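Local structure of protein 1A (Cricket paralysis virus, 6C3R) at residues Leu7-Leu12 against Phe112-Leu117; Cys26-Gln31 against Gly104-Ser109; Cys53-Arg58 against Val88-Pro93; Lys64-Thr69 against Glu78-Leu83. The protein suppresses antiviral RNA silencing in insect cells by inactivating host AGO2 and recruiting a cellular ubiquitin ligase that promotes AGO2 degradation. All blocks are in the same frame, centred on the assembly; numbering follows the deposited sequence.

Interaction 1: Leu7-Leu12 against Phe112-Leu117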
loop_
_atom_site.group_PDB
_atom_site.type_symbol
_atom_site.label_atom_id
_atom_site.label_comp_id
_atom_site.label_asym_id
_atom_site.label_seq_id
_atom_site.Cartn_x
_atom_site.Cartn_y
_atom_site.Cartn_z
ATOM N N LEU A 7 -9.446 24.554 -20.981
ATOM C CA LEU A 7 -8.342 25.423 -21.396
ATOM C C LEU A 7 -8.086 26.559 -20.405
ATOM O O LEU A 7 -6.944 26.797 -20.027
ATOM C CB LEU A 7 -8.598 25.989 -22.800
ATOM C CG LEU A 7 -8.264 25.053 -23.972
ATOM C CD1 LEU A 7 -8.909 25.552 -25.261
ATOM C CD2 LEU A 7 -6.761 24.886 -24.150
ATOM N N ALA A 8 -9.152 27.240 -19.982
ATOM C CA ALA A 8 -9.054 28.329 -19.005
ATOM C C ALA A 8 -8.433 27.869 -17.681
ATOM O O ALA A 8 -7.555 28.538 -17.155
ATOM C CB ALA A 8 -10.424 28.962 -18.766
ATOM N N ALA A 9 -8.883 26.733 -17.155
ATOM C CA ALA A 9 -8.284 26.133 -15.947
ATOM C C ALA A 9 -6.803 25.762 -16.122
ATOM O O ALA A 9 -6.005 25.941 -15.203
ATOM C CB ALA A 9 -9.071 24.903 -15.504
ATOM N N GLN A 10 -6.454 25.243 -17.295
ATOM C CA GLN A 10 -5.079 24.791 -17.588
ATOM C C GLN A 10 -4.138 25.976 -17.752
ATOM O O GLN A 10 -2.936 25.876 -17.510
ATOM C CB GLN A 10 -5.055 23.947 -18.868
ATOM C CG GLN A 10 -3.918 22.940 -18.950
ATOM C CD GLN A 10 -4.121 21.714 -18.067
ATOM O OE1 GLN A 10 -5.250 21.350 -17.725
ATOM N NE2 GLN A 10 -3.017 21.065 -17.696
ATOM N N GLU A 11 -4.715 27.087 -18.195
ATOM C CA GLU A 11 -4.041 28.363 -18.308
ATOM C C GLU A 11 -3.879 28.928 -16.906
ATOM O O GLU A 11 -2.823 29.460 -16.560
ATOM C CB GLU A 11 -4.889 29.293 -19.185
ATOM C CG GLU A 11 -4.137 30.448 -19.830
ATOM C CD GLU A 11 -3.821 31.580 -18.874
ATOM O OE1 GLU A 11 -4.579 31.795 -17.894
ATOM O OE2 GLU A 11 -2.804 32.259 -19.117
ATOM N N LEU A 12 -4.945 28.808 -16.116
ATOM C CA LEU A 12 -4.981 29.236 -14.716
ATOM C C LEU A 12 -4.033 28.439 -13.804
ATOM O O LEU A 12 -3.459 28.989 -12.855
ATOM C CB LEU A 12 -6.419 29.160 -14.212
ATOM C CG LEU A 12 -6.841 29.964 -12.986
ATOM C CD1 LEU A 12 -6.356 31.406 -13.039
ATOM C CD2 LEU A 12 -8.355 29.938 -12.859
ATOM N N PHE A 112 -15.265 22.427 -11.353
ATOM C CA PHE A 112 -15.071 22.162 -9.942
ATOM C C PHE A 112 -13.777 22.758 -9.397
ATOM O O PHE A 112 -13.760 23.330 -8.292
ATOM C CB PHE A 112 -15.071 20.654 -9.725
ATOM C CG PHE A 112 -15.023 20.258 -8.293
ATOM C CD1 PHE A 112 -13.804 20.135 -7.634
ATOM C CD2 PHE A 112 -16.198 20.005 -7.599
ATOM C CE1 PHE A 112 -13.757 19.768 -6.309
ATOM C CE2 PHE A 112 -16.153 19.638 -6.273
ATOM C CZ PHE A 112 -14.931 19.522 -5.627
ATOM N N PHE A 113 -12.698 22.585 -10.167
ATOM C CA PHE A 113 -11.405 23.201 -9.869
ATOM C C PHE A 113 -11.504 24.708 -9.717
ATOM O O PHE A 113 -10.951 25.269 -8.790
ATOM C CB PHE A 113 -10.382 22.863 -10.947
ATOM C CG PHE A 113 -9.109 23.662 -10.842
ATOM C CD1 PHE A 113 -8.260 23.499 -9.751
ATOM C CD2 PHE A 113 -8.760 24.593 -11.826
ATOM C CE1 PHE A 113 -7.080 24.233 -9.655
ATOM C CE2 PHE A 113 -7.575 25.319 -11.734
ATOM C CZ PHE A 113 -6.738 25.142 -10.649
ATOM N N MET A 114 -12.254 25.340 -10.610
ATOM C CA MET A 114 -12.388 26.781 -10.615
ATOM C C MET A 114 -13.454 27.324 -9.688
ATOM O O MET A 114 -13.428 28.505 -9.381
ATOM C CB MET A 114 -12.603 27.261 -12.039
ATOM C CG MET A 114 -11.392 26.960 -12.906
ATOM S SD MET A 114 -11.421 27.755 -14.510
ATOM C CE MET A 114 -12.948 27.114 -15.205
ATOM N N ASP A 115 -14.370 26.492 -9.201
ATOM C CA ASP A 115 -15.166 26.880 -8.021
ATOM C C ASP A 115 -14.419 26.736 -6.693
ATOM O O ASP A 115 -14.947 27.145 -5.668
ATOM C CB ASP A 115 -16.489 26.111 -7.962
ATOM C CG ASP A 115 -17.429 26.473 -9.111
ATOM O OD1 ASP A 115 -17.259 27.555 -9.691
ATOM O OD2 ASP A 115 -18.341 25.683 -9.444
ATOM N N HIS A 116 -13.205 26.172 -6.693
ATOM C CA HIS A 116 -12.486 25.843 -5.455
ATOM C C HIS A 116 -10.979 26.138 -5.530
ATOM O O HIS A 116 -10.170 25.425 -4.947
ATOM C CB HIS A 116 -12.731 24.375 -5.072
ATOM C CG HIS A 116 -14.173 24.035 -4.851
ATOM N ND1 HIS A 116 -14.979 23.510 -5.840
ATOM C CD2 HIS A 116 -14.958 24.156 -3.757
ATOM C CE1 HIS A 116 -16.191 23.312 -5.361
ATOM N NE2 HIS A 116 -16.200 23.682 -4.094
ATOM N N LEU A 117 -10.621 27.244 -6.175
ATOM C CA LEU A 117 -9.215 27.621 -6.360
ATOM C C LEU A 117 -8.423 27.737 -5.054
ATOM O O LEU A 117 -7.333 27.200 -4.921
ATOM C CB LEU A 117 -9.133 28.943 -7.126
ATOM C CG LEU A 117 -9.652 28.893 -8.566
ATOM C CD1 LEU A 117 -9.855 30.301 -9.078
ATOM C CD2 LEU A 117 -8.710 28.129 -9.484
#

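Interaction 2: Cys26-Gln31 against Gly104-Ser109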
loop_
_atom_site.group_PDB
_atom_site.type_symbol
_atom_site.label_atom_id
_atom_site.label_comp_id
_atom_site.label_asym_id
_atom_site.label_seq_id
_atom_site.Cartn_x
_atom_site.Cartn_y
_atom_site.Cartn_z
ATOM N N CYS A 26 0.199 12.923 -3.431
ATOM C CA CYS A 26 -0.982 12.914 -4.256
ATOM C C CYS A 26 -1.052 14.202 -5.052
ATOM O O CYS A 26 -0.816 15.287 -4.507
ATOM C CB CYS A 26 -2.243 12.757 -3.400
ATOM S SG CYS A 26 -3.714 12.351 -4.365
ATOM N N THR A 27 -1.393 14.074 -6.333
ATOM C CA THR A 27 -1.596 15.217 -7.211
ATOM C C THR A 27 -2.969 15.135 -7.919
ATOM O O THR A 27 -3.501 14.045 -8.148
ATOM C CB THR A 27 -0.430 15.340 -8.230
ATOM O OG1 THR A 27 -0.576 16.544 -8.982
ATOM C CG2 THR A 27 -0.375 14.163 -9.203
ATOM N N PHE A 28 -3.517 16.298 -8.260
ATOM C CA PHE A 28 -4.777 16.394 -8.995
ATOM C C PHE A 28 -4.485 16.795 -10.431
ATOM O O PHE A 28 -3.578 17.587 -10.670
ATOM C CB PHE A 28 -5.691 17.482 -8.412
ATOM C CG PHE A 28 -6.569 17.029 -7.304
ATOM C CD1 PHE A 28 -7.790 16.427 -7.574
ATOM C CD2 PHE A 28 -6.215 17.259 -5.980
ATOM C CE1 PHE A 28 -8.635 16.032 -6.546
ATOM C CE2 PHE A 28 -7.057 16.864 -4.948
ATOM C CZ PHE A 28 -8.267 16.241 -5.236
ATOM N N TYR A 29 -5.276 16.263 -11.370
ATOM C CA TYR A 29 -5.293 16.717 -12.760
ATOM C C TYR A 29 -6.664 17.292 -12.985
ATOM O O TYR A 29 -7.600 16.920 -12.283
ATOM C CB TYR A 29 -5.081 15.561 -13.733
ATOM C CG TYR A 29 -3.680 14.983 -13.858
ATOM C CD1 TYR A 29 -2.608 15.429 -13.072
ATOM C CD2 TYR A 29 -3.437 13.946 -14.765
ATOM C CE1 TYR A 29 -1.342 14.881 -13.206
ATOM C CE2 TYR A 29 -2.176 13.376 -14.901
ATOM C CZ TYR A 29 -1.130 13.849 -14.121
ATOM O OH TYR A 29 0.119 13.278 -14.242
ATOM N N VAL A 30 -6.780 18.187 -13.967
ATOM C CA VAL A 30 -8.032 18.896 -14.261
ATOM C C VAL A 30 -8.465 18.677 -15.713
ATOM O O VAL A 30 -7.987 19.348 -16.624
ATOM C CB VAL A 30 -7.896 20.400 -13.977
ATOM C CG1 VAL A 30 -9.172 21.137 -14.345
ATOM C CG2 VAL A 30 -7.549 20.634 -12.514
ATOM N N GLN A 31 -9.397 17.754 -15.922
ATOM C CA GLN A 31 -9.778 17.328 -17.260
ATOM C C GLN A 31 -11.282 17.195 -17.412
ATOM O O GLN A 31 -11.971 16.745 -16.490
ATOM C CB GLN A 31 -9.155 15.981 -17.535
ATOM C CG GLN A 31 -7.674 15.897 -17.221
ATOM C CD GLN A 31 -7.133 14.524 -17.485
ATOM O OE1 GLN A 31 -7.892 13.564 -17.579
ATOM N NE2 GLN A 31 -5.812 14.418 -17.609
ATOM N N GLY A 104 -0.161 9.633 -5.656
ATOM C CA GLY A 104 -1.461 9.118 -6.091
ATOM C C GLY A 104 -2.100 10.071 -7.076
ATOM O O GLY A 104 -1.888 11.270 -6.988
ATOM N N LEU A 105 -2.883 9.547 -8.018
ATOM C CA LEU A 105 -3.491 10.380 -9.049
ATOM C C LEU A 105 -4.991 10.533 -8.854
ATOM O O LEU A 105 -5.705 9.532 -8.732
ATOM C CB LEU A 105 -3.211 9.793 -10.420
ATOM C CG LEU A 105 -3.788 10.522 -11.636
ATOM C CD1 LEU A 105 -3.458 12.005 -11.609
ATOM C CD2 LEU A 105 -3.239 9.915 -12.922
ATOM N N LEU A 106 -5.453 11.786 -8.825
ATOM C CA LEU A 106 -6.873 12.115 -8.816
ATOM C C LEU A 106 -7.212 13.109 -9.887
ATOM O O LEU A 106 -6.377 13.908 -10.278
ATOM C CB LEU A 106 -7.301 12.691 -7.472
ATOM C CG LEU A 106 -7.332 11.652 -6.356
ATOM C CD1 LEU A 106 -7.435 12.337 -4.998
ATOM C CD2 LEU A 106 -8.455 10.652 -6.525
ATOM N N ILE A 107 -8.470 13.070 -10.328
ATOM C CA ILE A 107 -8.941 13.911 -11.423
ATOM C C ILE A 107 -10.249 14.570 -11.055
ATOM O O ILE A 107 -11.151 13.945 -10.517
ATOM C CB ILE A 107 -9.128 13.108 -12.738
ATOM C CG1 ILE A 107 -7.876 12.296 -13.016
ATOM C CG2 ILE A 107 -9.458 14.045 -13.899
ATOM C CD1 ILE A 107 -7.882 11.564 -14.327
ATOM N N VAL A 108 -10.367 15.822 -11.443
ATOM C CA VAL A 108 -11.504 16.655 -11.101
ATOM C C VAL A 108 -11.869 17.419 -12.372
ATOM O O VAL A 108 -10.994 17.716 -13.161
ATOM C CB VAL A 108 -11.083 17.538 -9.877
ATOM C CG1 VAL A 108 -11.198 19.036 -10.118
ATOM C CG2 VAL A 108 -11.842 17.113 -8.637
ATOM N N SER A 109 -13.140 17.746 -12.576
ATOM C CA SER A 109 -13.515 18.579 -13.723
ATOM C C SER A 109 -13.003 20.049 -13.570
ATOM O O SER A 109 -12.678 20.490 -12.452
ATOM C CB SER A 109 -15.033 18.559 -13.946
ATOM O OG SER A 109 -15.717 19.434 -13.064
#

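Interaction 3: Cys53-Arg58 against Val88-Pro93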
loop_
_atom_site.group_PDB
_atom_site.type_symbol
_atom_site.label_atom_id
_atom_site.label_comp_id
_atom_site.label_asym_id
_atom_site.label_seq_id
_atom_site.Cartn_x
_atom_site.Cartn_y
_atom_site.Cartn_z
ATOM N N CYS A 53 -5.342 -6.990 -4.594
ATOM C CA CYS A 53 -6.135 -6.511 -5.716
ATOM C C CYS A 53 -7.304 -5.656 -5.262
ATOM O O CYS A 53 -7.681 -4.725 -5.972
ATOM C CB CYS A 53 -6.673 -7.668 -6.565
ATOM S SG CYS A 53 -5.425 -8.583 -7.507
ATOM N N ASP A 54 -7.883 -5.990 -4.103
ATOM C CA ASP A 54 -8.977 -5.226 -3.525
ATOM C C ASP A 54 -8.566 -3.786 -3.282
ATOM O O ASP A 54 -9.285 -2.863 -3.638
ATOM C CB ASP A 54 -9.411 -5.813 -2.186
ATOM C CG ASP A 54 -10.071 -7.195 -2.305
ATOM O OD1 ASP A 54 -10.613 -7.581 -3.370
ATOM O OD2 ASP A 54 -10.046 -7.903 -1.280
ATOM N N ARG A 55 -7.412 -3.617 -2.647
ATOM C CA ARG A 55 -6.825 -2.292 -2.390
ATOM C C ARG A 55 -6.782 -1.490 -3.701
ATOM O O ARG A 55 -7.242 -0.373 -3.759
ATOM C CB ARG A 55 -5.428 -2.467 -1.778
ATOM C CG ARG A 55 -5.002 -1.479 -0.698
ATOM C CD ARG A 55 -4.263 -0.275 -1.245
ATOM N NE ARG A 55 -3.251 -0.638 -2.249
ATOM C CZ ARG A 55 -2.759 0.185 -3.184
ATOM N NH1 ARG A 55 -3.133 1.475 -3.267
ATOM N NH2 ARG A 55 -1.858 -0.290 -4.050
ATOM N N ILE A 56 -6.281 -2.120 -4.761
ATOM C CA ILE A 56 -6.259 -1.555 -6.125
ATOM C C ILE A 56 -7.673 -1.169 -6.568
ATOM O O ILE A 56 -7.907 -0.045 -6.987
ATOM C CB ILE A 56 -5.671 -2.559 -7.182
ATOM C CG1 ILE A 56 -4.264 -3.056 -6.842
ATOM C CG2 ILE A 56 -5.649 -1.962 -8.568
ATOM C CD1 ILE A 56 -3.300 -1.967 -6.448
ATOM N N LYS A 57 -8.601 -2.112 -6.499
ATOM C CA LYS A 57 -9.952 -1.903 -7.026
ATOM C C LYS A 57 -10.712 -0.782 -6.309
ATOM O O LYS A 57 -11.341 0.064 -6.943
ATOM C CB LYS A 57 -10.737 -3.209 -6.986
ATOM C CG LYS A 57 -10.245 -4.225 -8.009
ATOM C CD LYS A 57 -10.755 -3.878 -9.402
ATOM C CE LYS A 57 -9.728 -4.163 -10.492
ATOM N NZ LYS A 57 -10.137 -3.526 -11.779
ATOM N N ARG A 58 -10.608 -0.777 -4.989
ATOM C CA ARG A 58 -11.057 0.337 -4.160
ATOM C C ARG A 58 -10.489 1.712 -4.579
ATOM O O ARG A 58 -11.234 2.689 -4.619
ATOM C CB ARG A 58 -10.726 0.039 -2.700
ATOM C CG ARG A 58 -11.078 1.129 -1.714
ATOM C CD ARG A 58 -12.580 1.317 -1.571
ATOM N NE ARG A 58 -12.877 2.000 -0.305
ATOM C CZ ARG A 58 -13.996 2.663 -0.018
ATOM N NH1 ARG A 58 -15.003 2.750 -0.893
ATOM N NH2 ARG A 58 -14.115 3.242 1.172
ATOM N N VAL A 88 -7.011 8.893 0.040
ATOM C CA VAL A 88 -5.773 9.158 0.768
ATOM C C VAL A 88 -5.482 8.049 1.796
ATOM O O VAL A 88 -4.371 7.565 1.855
ATOM C CB VAL A 88 -5.826 10.556 1.430
ATOM C CG1 VAL A 88 -4.831 10.701 2.563
ATOM C CG2 VAL A 88 -5.561 11.641 0.393
ATOM N N GLN A 89 -6.475 7.629 2.578
ATOM C CA GLN A 89 -6.297 6.483 3.487
ATOM C C GLN A 89 -5.874 5.209 2.740
ATOM O O GLN A 89 -4.950 4.518 3.149
ATOM C CB GLN A 89 -7.572 6.183 4.276
ATOM C CG GLN A 89 -7.804 7.112 5.452
ATOM C CD GLN A 89 -8.967 6.683 6.355
ATOM O OE1 GLN A 89 -9.213 7.315 7.395
ATOM N NE2 GLN A 89 -9.687 5.613 5.975
ATOM N N ASN A 90 -6.554 4.910 1.646
ATOM C CA ASN A 90 -6.264 3.713 0.887
ATOM C C ASN A 90 -4.964 3.792 0.060
ATOM O O ASN A 90 -4.405 2.766 -0.313
ATOM C CB ASN A 90 -7.457 3.356 -0.002
ATOM C CG ASN A 90 -7.552 1.866 -0.291
ATOM O OD1 ASN A 90 -7.635 1.033 0.629
ATOM N ND2 ASN A 90 -7.560 1.517 -1.569
ATOM N N TYR A 91 -4.481 4.993 -0.241
ATOM C CA TYR A 91 -3.240 5.101 -1.003
ATOM C C TYR A 91 -2.037 4.629 -0.162
ATOM O O TYR A 91 -2.019 4.730 1.054
ATOM C CB TYR A 91 -3.032 6.514 -1.575
ATOM C CG TYR A 91 -1.796 6.637 -2.454
ATOM C CD1 TYR A 91 -1.783 6.154 -3.763
ATOM C CD2 TYR A 91 -0.637 7.210 -1.965
ATOM C CE1 TYR A 91 -0.646 6.258 -4.563
ATOM C CE2 TYR A 91 0.495 7.325 -2.744
ATOM C CZ TYR A 91 0.502 6.845 -4.043
ATOM O OH TYR A 91 1.668 6.974 -4.801
ATOM N N CYS A 92 -1.053 4.076 -0.845
ATOM C CA CYS A 92 0.083 3.441 -0.227
ATOM C C CYS A 92 1.259 3.744 -1.159
ATOM O O CYS A 92 1.397 3.098 -2.189
ATOM C CB CYS A 92 -0.235 1.949 -0.130
ATOM S SG CYS A 92 1.147 0.835 0.121
ATOM N N PRO A 93 2.078 4.764 -0.830
ATOM C CA PRO A 93 3.030 5.354 -1.802
ATOM C C PRO A 93 4.070 4.392 -2.383
ATOM O O PRO A 93 4.897 3.882 -1.620
ATOM C CB PRO A 93 3.715 6.468 -0.990
ATOM C CG PRO A 93 3.522 6.088 0.436
ATOM C CD PRO A 93 2.195 5.401 0.495
#

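Interaction 4: Lys64-Thr69 against Glu78-Leu83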
loop_
_atom_site.group_PDB
_atom_site.type_symbol
_atom_site.label_atom_id
_atom_site.label_comp_id
_atom_site.label_asym_id
_atom_site.label_seq_id
_atom_site.Cartn_x
_atom_site.Cartn_y
_atom_site.Cartn_z
ATOM N N LYS A 64 -12.834 7.343 -9.462
ATOM C CA LYS A 64 -13.973 7.508 -10.356
ATOM C C LYS A 64 -15.051 8.383 -9.711
ATOM O O LYS A 64 -15.562 9.308 -10.317
ATOM C CB LYS A 64 -14.528 6.142 -10.711
ATOM C CG LYS A 64 -15.304 6.102 -12.006
ATOM C CD LYS A 64 -15.908 4.726 -12.214
ATOM C CE LYS A 64 -16.636 4.619 -13.547
ATOM N NZ LYS A 64 -17.480 3.381 -13.642
ATOM N N LEU A 65 -15.367 8.097 -8.456
ATOM C CA LEU A 65 -16.365 8.851 -7.725
ATOM C C LEU A 65 -15.932 10.267 -7.491
ATOM O O LEU A 65 -16.766 11.164 -7.555
ATOM C CB LEU A 65 -16.661 8.193 -6.364
ATOM C CG LEU A 65 -17.448 6.889 -6.446
ATOM C CD1 LEU A 65 -17.328 6.113 -5.138
ATOM C CD2 LEU A 65 -18.904 7.165 -6.792
ATOM N N ILE A 66 -14.644 10.460 -7.200
ATOM C CA ILE A 66 -14.119 11.779 -6.952
ATOM C C ILE A 66 -14.249 12.610 -8.216
ATOM O O ILE A 66 -14.496 13.802 -8.141
ATOM C CB ILE A 66 -12.648 11.735 -6.439
ATOM C CG1 ILE A 66 -12.619 11.236 -4.986
ATOM C CG2 ILE A 66 -11.933 13.097 -6.532
ATOM C CD1 ILE A 66 -11.302 10.597 -4.569
ATOM N N PHE A 67 -14.111 11.984 -9.382
ATOM C CA PHE A 67 -14.329 12.719 -10.605
ATOM C C PHE A 67 -15.800 12.935 -10.889
ATOM O O PHE A 67 -16.228 14.068 -11.175
ATOM C CB PHE A 67 -13.725 12.059 -11.821
ATOM C CG PHE A 67 -14.025 12.835 -13.069
ATOM C CD1 PHE A 67 -13.301 13.986 -13.358
ATOM C CD2 PHE A 67 -15.096 12.487 -13.891
ATOM C CE1 PHE A 67 -13.593 14.742 -14.483
ATOM C CE2 PHE A 67 -15.402 13.242 -15.013
ATOM C CZ PHE A 67 -14.643 14.368 -15.313
ATOM N N LEU A 68 -16.568 11.850 -10.883
ATOM C CA LEU A 68 -17.967 11.952 -11.274
ATOM C C LEU A 68 -18.730 12.920 -10.367
ATOM O O LEU A 68 -19.543 13.683 -10.843
ATOM C CB LEU A 68 -18.639 10.597 -11.243
ATOM C CG LEU A 68 -18.215 9.549 -12.263
ATOM C CD1 LEU A 68 -18.958 8.274 -11.923
ATOM C CD2 LEU A 68 -18.501 9.950 -13.683
ATOM N N THR A 69 -18.446 12.903 -9.071
ATOM C CA THR A 69 -19.096 13.829 -8.145
ATOM C C THR A 69 -18.628 15.275 -8.359
ATOM O O THR A 69 -19.386 16.199 -8.073
ATOM C CB THR A 69 -18.879 13.448 -6.663
ATOM O OG1 THR A 69 -17.483 13.394 -6.383
ATOM C CG2 THR A 69 -19.532 12.109 -6.330
ATOM N N GLU A 78 -18.319 18.560 1.431
ATOM C CA GLU A 78 -17.713 17.901 2.584
ATOM C C GLU A 78 -17.741 16.398 2.389
ATOM O O GLU A 78 -16.833 15.660 2.783
ATOM C CB GLU A 78 -18.477 18.279 3.861
ATOM C CG GLU A 78 -18.583 19.787 4.093
ATOM C CD GLU A 78 -17.235 20.443 4.315
ATOM O OE1 GLU A 78 -17.058 21.572 3.829
ATOM O OE2 GLU A 78 -16.348 19.828 4.959
ATOM N N GLU A 79 -18.804 15.937 1.773
ATOM C CA GLU A 79 -18.885 14.547 1.363
ATOM C C GLU A 79 -17.910 14.230 0.254
ATOM O O GLU A 79 -17.376 13.152 0.206
ATOM C CB GLU A 79 -20.306 14.220 0.935
ATOM C CG GLU A 79 -21.273 14.278 2.104
ATOM C CD GLU A 79 -20.972 13.223 3.147
ATOM O OE1 GLU A 79 -20.997 13.542 4.354
ATOM O OE2 GLU A 79 -20.715 12.066 2.764
ATOM N N TRP A 80 -17.684 15.184 -0.638
ATOM C CA TRP A 80 -16.636 15.047 -1.625
ATOM C C TRP A 80 -15.283 14.904 -0.938
ATOM O O TRP A 80 -14.497 14.025 -1.307
ATOM C CB TRP A 80 -16.614 16.239 -2.559
ATOM C CG TRP A 80 -15.543 16.123 -3.623
ATOM C CD1 TRP A 80 -15.616 15.416 -4.783
ATOM C CD2 TRP A 80 -14.245 16.717 -3.600
ATOM N NE1 TRP A 80 -14.453 15.542 -5.486
ATOM C CE2 TRP A 80 -13.594 16.342 -4.778
ATOM C CE3 TRP A 80 -13.569 17.516 -2.690
ATOM C CZ2 TRP A 80 -12.290 16.758 -5.079
ATOM C CZ3 TRP A 80 -12.274 17.934 -2.989
ATOM C CH2 TRP A 80 -11.651 17.558 -4.175
ATOM N N LYS A 81 -15.012 15.757 0.041
ATOM C CA LYS A 81 -13.754 15.689 0.762
ATOM C C LYS A 81 -13.547 14.388 1.478
ATOM O O LYS A 81 -12.428 13.889 1.521
ATOM C CB LYS A 81 -13.639 16.802 1.768
ATOM C CG LYS A 81 -13.186 18.116 1.151
ATOM C CD LYS A 81 -13.563 19.290 2.036
ATOM C CE LYS A 81 -12.952 19.214 3.420
ATOM N NZ LYS A 81 -13.676 20.153 4.327
ATOM N N GLY A 82 -14.612 13.843 2.060
ATOM C CA GLY A 82 -14.529 12.540 2.709
ATOM C C GLY A 82 -14.110 11.444 1.745
ATOM O O GLY A 82 -13.393 10.538 2.136
ATOM N N LEU A 83 -14.552 11.514 0.490
ATOM C CA LEU A 83 -14.105 10.566 -0.534
ATOM C C LEU A 83 -12.611 10.719 -0.796
ATOM O O LEU A 83 -11.887 9.752 -0.872
ATOM C CB LEU A 83 -14.848 10.765 -1.858
ATOM C CG LEU A 83 -16.332 10.417 -1.984
ATOM C CD1 LEU A 83 -16.914 11.002 -3.255
ATOM C CD2 LEU A 83 -16.516 8.916 -1.956
#

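Interaction 1: Leu7-Leu12 against Phe112-Leu117
Ala9 points its methyl group at Phe113 and Met114. Ala9 CB lies 3.7 Å from Phe113 CD2 and meets the ring obliquely. The same methyl group also touches Met114 SD, at 3.8 Å. Phe113 has CG anti to the backbone N (chi1 169°), which carries the ring toward helix 2-16. Met114 takes another path. Its CG stands beside the backbone N, and the chain then extends before bending at the last torsion. This brings the sulfur alongside the helix backbone, with SD 3.8 Å from Ala9 N; no hydrogen bond crosses the contact.

Leu12 lies one helical turn further on. Its side chain crosses that of Leu117 at about a right angle, with Leu12 CD2 3.8 Å from Leu117 CD2. The same Leu12 methyl also touches Met114 SD, at 4.1 Å. Leu117 CD2 in turn rests over one face of the Phe113 ring, toward its rim. Phe17 and Phe120 meet the Phe113 ring as well.

Within segment 112-117, His116 ND1 donates a hydrogen bond of 2.7 Å to Phe112 O, in the plane of the imidazole ring. His116 is also the N-cap residue of helix 117-123. The contact is apolar helix-to-helix packing. It joins the BC-box helix 2-16, the element that mediates ubiquitin ligase assembly, by its Ala9 and Leu12 side to helix 110-114 and the start of helix 117-123.

Interaction 2: Cys26-Gln31 against Gly104-Ser109
Tyr29 and Leu105 meet ring to methyl on one side of a parallel strand pair. Leu105 CD1 sits 3.5 Å from the centroid of the Tyr29 ring, almost on the ring normal, in a CH-pi contact. Leu105 CG is anti to the backbone N (chi1 179°), and this rotamer extends the branch over the ring. Tyr29 instead keeps CG beside its backbone N (chi1 -74°), and the two side chains cross at about a right angle. On the same side, the extended Gln31 chain brings OE1 3.8 Å from Ile107 CD1.

The other side carries Cys26, Phe28, Leu106 and Val108. The Phe28 ring leans across to the neighbouring strand. Its CE1 lies 3.7 Å from Leu106 CB and 4.0 Å from Val108 CG2, both met obliquely. Leu106 CD1 reaches back to Cys26 SG, at 3.8 Å. Trp123 and Phe120 meet the Phe28 ring edge-to-face, and Trp80 touches the Phe28 side chain, which places this side in the aromatic core. Thr27 OG1 is bonded to Asp22 OD1.

Five backbone hydrogen bonds join the segments, from Thr27 N to Gly104 O (2.9 Å) through to Gln31 N to Val108 O (3.2 Å). Thr27 and Tyr29 each donate and accept; Gln31, just past the strand, donates the last. Helix 53-70 packs on strand 104-108 and helix 77-90 on both strands. This is a two-stranded parallel beta-sheet with a helical crossover connection.

Interaction 3: Cys53-Arg58 against Val88-Pro93
Two weak hydrogen bonds, running in opposite senses, join Arg55 and Asn90. Asn90 ND2 donates to Arg55 O at 2.9 Å, but the bond is bent, with an angle of 128° at the hydrogen. Arg55 NH1 reaches back to Asn90 O at 3.5 Å. That oxygen lies near the edge of the guanidinium group. The Asn90 side chain has CG anti to the backbone N (chi1 -152°), which directs its amide to helix 53-70.

Van der Waals contacts fill in around these bonds. The Arg55 chain bends twice and runs past Asn90, with Arg55 CD 3.8 Å from Asn90 ND2. Arg58 CG approaches Asn90 ND2 at 3.5 Å, so the amide nitrogen touches both arginines. Cys92 CB lies over one face of the Arg55 guanidinium, offset toward its rim.

Charge pairing comes from outside these segments. Arg55 NH1 forms a salt bridge with Glu59, and Arg58 NH1 with Glu61. Arg55 NH2 of the second subunit hydrogen-bonds to Cys92 O.

Two disulfides tie these segments to other parts. Cys53 is bonded to Cys43, and Cys92 to Cys92 of the second subunit. This is the junction of two helix ends at a disulfide-linked dimer interface, at the start of the region that binds and inhibits AGO2, which begins at Pro93.

Interaction 4: Lys64-Thr69 against Glu78-Leu83
The short helical segments 64-69 and 78-83 run nearly antiparallel, at 158°, with axes 9.8 Å apart. Trp80 reaches across by its indole edge. Its NE1 donates to Ile66 O at 3.2 Å, in the ring plane and on a lone pair of the carbonyl. Ile66 CG2 adds an apolar contact to Trp80 CZ2, at 4.0 Å. Thr69 OG1 also lies at the indole edge, near Trp80 CD1. This is a helical hairpin: helices 53-70 and 77-90 are joined by a short loop and pack on strand 104-108.

Leu83 packs against Ile66 and Thr69. Its CB lies 3.9 Å from Ile66 CG1, and the two side chains slide past each other in opposite directions. Leu83 CD1 faces the end of Thr69 and also touches Leu65 CB. Thr69 OG1 stands between backbone N and carbonyl carbon (chi1 58°), from where it donates to Leu65 O at 2.6 Å. Leu65 O also takes the bond from Thr69 N, on the opposite face of its plane.

In the fold
Interaction 2 lies near the centre of the chain, about 5 Å from it between centres. Interactions 1 and 3 are on opposite sides of that centre, with their own centres about 27 Å apart. Along the chain the contacts enclose one another: interaction 4 is innermost, then 3, then 2, with 1 outermost. Interactions 3 and 4 share helices 53-70 and 77-90, with centres about 15 Å apart. Interaction 2 touches all three others. Val30 meets Ala9 and Phe113 of interaction 1, Leu106 meets Ile66 of interaction 4, and Gly104 meets Tyr91 of interaction 3. Interactions 1 and 4 also touch, through Phe112 and Trp80. The small sheet thus links the BC-box end to the dimer end, where the AGO2-binding region begins.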